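Local coordinates for tail protein, 43 kDa (Neisseria meningitidis MC58, PDB 3D37) that is of unknown function but probably forms part of the baseplate of a contractile, phage-like tail, at residues V12-K17 / S55-E60; T70-S75 / R92-F97. All coordinates share one frame; numbering follows the deposited sequence.

Contact 1 of 2, residues V12-K17 / S55-E60; sequences VRVGGK and SGESCE
R13 and E60 lie side by side on one face of an antiparallel strand pair, their side chains running out obliquely to each other. The guanidinium and carboxylate planes are turned 74° apart, and NH1 of R13 stands 3.8 Å from OE1 of E60, a long salt bridge; the stronger partner of R13 is E18, which takes NE. Beneath them the backbones hold firmly: R13 N gives a nearly straight bond to E60 O at 2.8 Å, and E60 N returns one to R13 O at 3.1 Å. V14 turns to the other face. Its CG1, anti to the backbone N (chi1 173°), packs 3.7 Å from CB of E57, the two side chains crossing at about a right angle, while CG2 rests 3.8 Å from CB of C59. A water bridges the next step, accepting from G15 N and donating to S58 O, where the chain leaves the strand for the type I' turn V14-K17 that joins strands 10-14 and 17-19 as a tight hairpin. Strand 10-14 thus sits between 17-19 and 58-63, with V14 on I73 of strand 66-81, and V12 and C59 against F40 and F38 of strand 37-42.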
loop_
_atom_site.group_PDB
_atom_site.type_symbol
_atom_site.label_atom_id
_atom_site.label_comp_id
_atom_site.label_asym_id
_atom_site.label_seq_id
_atom_site.Cartn_x
_atom_site.Cartn_y
_atom_site.Cartn_z
ATOM N N VAL A 12 -19.496 -13.161 22.348
ATOM C CA VAL A 12 -20.100 -14.348 21.779
ATOM C C VAL A 12 -20.246 -15.246 22.972
ATOM O O VAL A 12 -19.253 -15.688 23.519
ATOM C CB VAL A 12 -19.209 -14.968 20.679
ATOM C CG1 VAL A 12 -19.796 -16.296 20.144
ATOM C CG2 VAL A 12 -19.012 -13.975 19.564
ATOM N N ARG A 13 -21.483 -15.449 23.418
ATOM C CA ARG A 13 -21.760 -16.273 24.563
ATOM C C ARG A 13 -21.975 -17.716 24.102
ATOM O O ARG A 13 -22.853 -17.975 23.292
ATOM C CB ARG A 13 -23.030 -15.756 25.251
ATOM C CG ARG A 13 -23.166 -16.169 26.653
ATOM C CD ARG A 13 -24.489 -15.655 27.225
ATOM N NE ARG A 13 -24.369 -14.249 27.622
ATOM C CZ ARG A 13 -25.403 -13.437 27.835
ATOM N NH1 ARG A 13 -26.620 -13.817 27.588
ATOM N NH2 ARG A 13 -25.204 -12.208 28.274
ATOM N N VAL A 14 -21.138 -18.637 24.578
ATOM C CA VAL A 14 -21.258 -20.055 24.253
ATOM C C VAL A 14 -21.082 -20.851 25.545
ATOM O O VAL A 14 -20.019 -20.722 26.217
ATOM C CB VAL A 14 -20.119 -20.543 23.309
ATOM C CG1 VAL A 14 -20.207 -22.074 23.151
ATOM C CG2 VAL A 14 -20.123 -19.832 21.978
ATOM N N GLY A 15 -22.070 -21.674 25.890
ATOM C CA GLY A 15 -21.994 -22.479 27.111
ATOM C C GLY A 15 -21.712 -21.576 28.300
ATOM O O GLY A 15 -20.670 -21.700 28.963
ATOM N N GLY A 16 -22.626 -20.613 28.499
ATOM C CA GLY A 16 -22.591 -19.662 29.620
ATOM C C GLY A 16 -21.367 -18.776 29.646
ATOM O O GLY A 16 -21.297 -17.820 30.425
ATOM N N LYS A 17 -20.414 -19.075 28.779
ATOM C CA LYS A 17 -19.109 -18.484 28.801
ATOM C C LYS A 17 -19.088 -17.338 27.797
ATOM O O LYS A 17 -19.561 -17.488 26.682
ATOM C CB LYS A 17 -18.093 -19.572 28.424
ATOM C CG LYS A 17 -16.630 -19.227 28.607
ATOM C CD LYS A 17 -15.779 -20.491 28.472
ATOM C CE LYS A 17 -15.885 -21.442 29.713
ATOM N NZ LYS A 17 -14.648 -21.446 30.591
ATOM N N SER A 55 -16.821 -24.582 16.949
ATOM C CA SER A 55 -17.583 -24.780 15.724
ATOM C C SER A 55 -18.708 -25.748 15.994
ATOM O O SER A 55 -18.537 -26.769 16.688
ATOM C CB SER A 55 -16.705 -25.271 14.549
ATOM O OG SER A 55 -16.091 -26.537 14.851
ATOM N N GLY A 56 -19.879 -25.398 15.467
ATOM C CA GLY A 56 -21.060 -26.169 15.659
ATOM C C GLY A 56 -21.777 -25.910 16.959
ATOM O O GLY A 56 -22.812 -26.505 17.178
ATOM N N GLU A 57 -21.242 -25.043 17.815
ATOM C CA GLU A 57 -21.876 -24.692 19.107
ATOM C C GLU A 57 -22.945 -23.605 18.928
ATOM O O GLU A 57 -22.823 -22.743 18.077
ATOM C CB GLU A 57 -20.834 -24.133 20.088
ATOM C CG GLU A 57 -19.809 -25.119 20.595
ATOM C CD GLU A 57 -20.444 -26.220 21.340
ATOM O OE1 GLU A 57 -21.399 -25.933 22.084
ATOM O OE2 GLU A 57 -20.038 -27.391 21.151
ATOM N N SER A 58 -23.968 -23.658 19.765
ATOM C CA SER A 58 -25.002 -22.661 19.817
ATOM C C SER A 58 -24.445 -21.428 20.480
ATOM O O SER A 58 -23.639 -21.527 21.381
ATOM C CB SER A 58 -26.185 -23.162 20.643
ATOM O OG SER A 58 -26.913 -24.050 19.861
ATOM N N CYS A 59 -24.848 -20.256 20.015
ATOM C CA CYS A 59 -24.304 -19.030 20.606
ATOM C C CYS A 59 -25.306 -17.881 20.613
ATOM O O CYS A 59 -26.314 -17.916 19.949
ATOM C CB CYS A 59 -23.011 -18.599 19.905
ATOM S SG CYS A 59 -23.201 -18.068 18.183
ATOM N N GLU A 60 -24.960 -16.864 21.365
ATOM C CA GLU A 60 -25.672 -15.597 21.346
ATOM C C GLU A 60 -24.651 -14.502 21.197
ATOM O O GLU A 60 -23.545 -14.583 21.740
ATOM C CB GLU A 60 -26.513 -15.422 22.634
ATOM C CG GLU A 60 -27.683 -16.359 22.669
ATOM C CD GLU A 60 -28.280 -16.528 24.080
ATOM O OE1 GLU A 60 -27.531 -16.452 25.047
ATOM O OE2 GLU A 60 -29.509 -16.736 24.217
HETATM O O HOH W 1 -23.943 -22.703 23.788
#

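Contact 2 of 2, residues T70-S75 / R92-F97; sequences TGIIGS and RDLAGF
I72 buries the most surface here, and its side chain meets L94 and F97. Its CD1 reaches CD2 of L94 at 3.4 Å, tighter than usual for two methyls, and CE2 of F97 at 3.3 Å. Both side chains cross that of I72 at about a right angle, and CG1 adds a second touch on the ring, 3.9 Å from CZ of F97. In I72, chi1 of -60° sets CG1 anti to the carbonyl carbon, and the bend at chi2 (81°) carries CD1 on to L94 and F97. L94, next in buried area, has its CD2 4.0 Å from CA of G71 as well, covering the glycine. T70 comes third: its carbonyl O lies 3.3 Å from CA of D93, a CA-H...O contact, and a water that donates to this oxygen also accepts from L94 N. Between these residues I72 N donates to R92 O at 3.0 Å; the return bond from R92 N to I72 O is weak, and a second water bridges that pair. D93 OD1 weakly caps A95 N. The contact closes the end of the hairpin 66-81/84-93, just where the chain passes into helix 95-100. F97 stacks on W124, D93 and A95 touch L168 of strand 165-168, and L245 of the second subunit packs on I72.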
loop_
_atom_site.group_PDB
_atom_site.type_symbol
_atom_site.label_atom_id
_atom_site.label_comp_id
_atom_site.label_asym_id
_atom_site.label_seq_id
_atom_site.Cartn_x
_atom_site.Cartn_y
_atom_site.Cartn_z
ATOM N N THR A 70 -29.138 -14.767 17.849
ATOM C CA THR A 70 -29.101 -16.119 18.364
ATOM C C THR A 70 -28.778 -17.017 17.180
ATOM O O THR A 70 -29.440 -16.957 16.166
ATOM C CB THR A 70 -30.496 -16.492 19.056
ATOM O OG1 THR A 70 -30.808 -15.473 20.015
ATOM C CG2 THR A 70 -30.456 -17.867 19.760
ATOM N N GLY A 71 -27.749 -17.843 17.285
ATOM C CA GLY A 71 -27.343 -18.676 16.161
ATOM C C GLY A 71 -26.378 -19.791 16.488
ATOM O O GLY A 71 -26.319 -20.261 17.597
ATOM N N ILE A 72 -25.589 -20.168 15.492
ATOM C CA ILE A 72 -24.735 -21.336 15.553
ATOM C C ILE A 72 -23.425 -20.917 14.911
ATOM O O ILE A 72 -23.415 -20.326 13.831
ATOM C CB ILE A 72 -25.343 -22.602 14.779
ATOM C CG1 ILE A 72 -26.685 -23.011 15.366
ATOM C CG2 ILE A 72 -24.422 -23.859 14.870
ATOM C CD1 ILE A 72 -27.810 -22.175 14.866
ATOM N N ILE A 73 -22.328 -21.239 15.585
ATOM C CA ILE A 73 -20.978 -21.055 15.021
ATOM C C ILE A 73 -20.818 -22.111 13.913
ATOM O O ILE A 73 -20.916 -23.338 14.150
ATOM C CB ILE A 73 -19.916 -21.161 16.098
ATOM C CG1 ILE A 73 -20.173 -20.051 17.142
ATOM C CG2 ILE A 73 -18.416 -20.985 15.535
ATOM C CD1 ILE A 73 -19.278 -20.122 18.292
ATOM N N GLY A 74 -20.663 -21.627 12.687
ATOM C CA GLY A 74 -20.505 -22.497 11.555
ATOM C C GLY A 74 -19.066 -22.839 11.304
ATOM O O GLY A 74 -18.763 -23.883 10.771
ATOM N N SER A 75 -18.159 -21.945 11.632
ATOM C CA SER A 75 -16.783 -22.180 11.317
ATOM C C SER A 75 -15.832 -21.412 12.208
ATOM O O SER A 75 -16.166 -20.384 12.797
ATOM C CB SER A 75 -16.490 -21.909 9.837
ATOM O OG SER A 75 -16.366 -20.565 9.526
ATOM N N ARG A 92 -24.183 -18.057 11.497
ATOM C CA ARG A 92 -25.481 -17.561 11.038
ATOM C C ARG A 92 -26.493 -17.666 12.152
ATOM O O ARG A 92 -26.279 -18.408 13.107
ATOM C CB ARG A 92 -25.940 -18.367 9.831
ATOM C CG ARG A 92 -25.033 -18.146 8.587
ATOM C CD ARG A 92 -25.520 -19.006 7.445
ATOM N NE ARG A 92 -25.450 -20.397 7.851
ATOM C CZ ARG A 92 -26.024 -21.433 7.251
ATOM N NH1 ARG A 92 -26.830 -21.263 6.211
ATOM N NH2 ARG A 92 -25.850 -22.642 7.781
ATOM N N ASP A 93 -27.581 -16.908 12.017
ATOM C CA ASP A 93 -28.759 -17.045 12.912
ATOM C C ASP A 93 -29.523 -18.365 12.651
ATOM O O ASP A 93 -29.110 -19.168 11.824
ATOM C CB ASP A 93 -29.676 -15.796 12.854
ATOM C CG ASP A 93 -30.479 -15.716 11.579
ATOM O OD1 ASP A 93 -30.447 -16.670 10.770
ATOM O OD2 ASP A 93 -31.093 -14.662 11.332
ATOM N N LEU A 94 -30.624 -18.589 13.376
ATOM C CA LEU A 94 -31.298 -19.879 13.338
ATOM C C LEU A 94 -32.009 -20.132 12.010
ATOM O O LEU A 94 -32.389 -21.266 11.722
ATOM C CB LEU A 94 -32.268 -20.029 14.521
ATOM C CG LEU A 94 -31.733 -19.857 15.945
ATOM C CD1 LEU A 94 -32.910 -19.960 16.975
ATOM C CD2 LEU A 94 -30.648 -20.862 16.252
ATOM N N ALA A 95 -32.194 -19.081 11.199
ATOM C CA ALA A 95 -32.692 -19.249 9.834
ATOM C C ALA A 95 -31.771 -20.102 9.035
ATOM O O ALA A 95 -32.200 -20.647 8.095
ATOM C CB ALA A 95 -32.867 -17.897 9.138
ATOM N N GLY A 96 -30.476 -20.167 9.368
ATOM C CA GLY A 96 -29.546 -21.091 8.725
ATOM C C GLY A 96 -30.033 -22.536 8.603
ATOM O O GLY A 96 -29.840 -23.141 7.585
ATOM N N PHE A 97 -30.645 -23.088 9.652
ATOM C CA PHE A 97 -31.340 -24.364 9.567
ATOM C C PHE A 97 -32.421 -24.427 8.468
ATOM O O PHE A 97 -32.464 -25.355 7.667
ATOM C CB PHE A 97 -32.044 -24.681 10.892
ATOM C CG PHE A 97 -31.102 -24.996 12.026
ATOM C CD1 PHE A 97 -30.337 -26.172 12.007
ATOM C CD2 PHE A 97 -31.006 -24.127 13.129
ATOM C CE1 PHE A 97 -29.485 -26.477 13.056
ATOM C CE2 PHE A 97 -30.152 -24.414 14.184
ATOM C CZ PHE A 97 -29.391 -25.606 14.157
HETATM O O HOH W 2 -31.964 -16.537 15.424
HETATM O O HOH W 3 -24.185 -21.238 11.431
#

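How the contacts relate
The two contacts follow one another in the same run of neighbouring strands: contact 1 pairs 10-14 with 58-63, contact 2 pairs 66-81 with 84-93, and strands 58-63 and 66-81 are neighbours that sew them together. G56 N probably bonds to I73 O, and C59 N to G71 O, while the sulfur of C59 packs on I73. Both are partly buried. Contact 1 lies farther out: its centre is about 23 Å from the centre of the chain, that of contact 2 about 15 Å. It adds a long R13-E60 salt bridge to its valine packing, whereas contact 2 has no charge pair across it and packs apolar side chains where strand gives way to helix. The second subunit touches both.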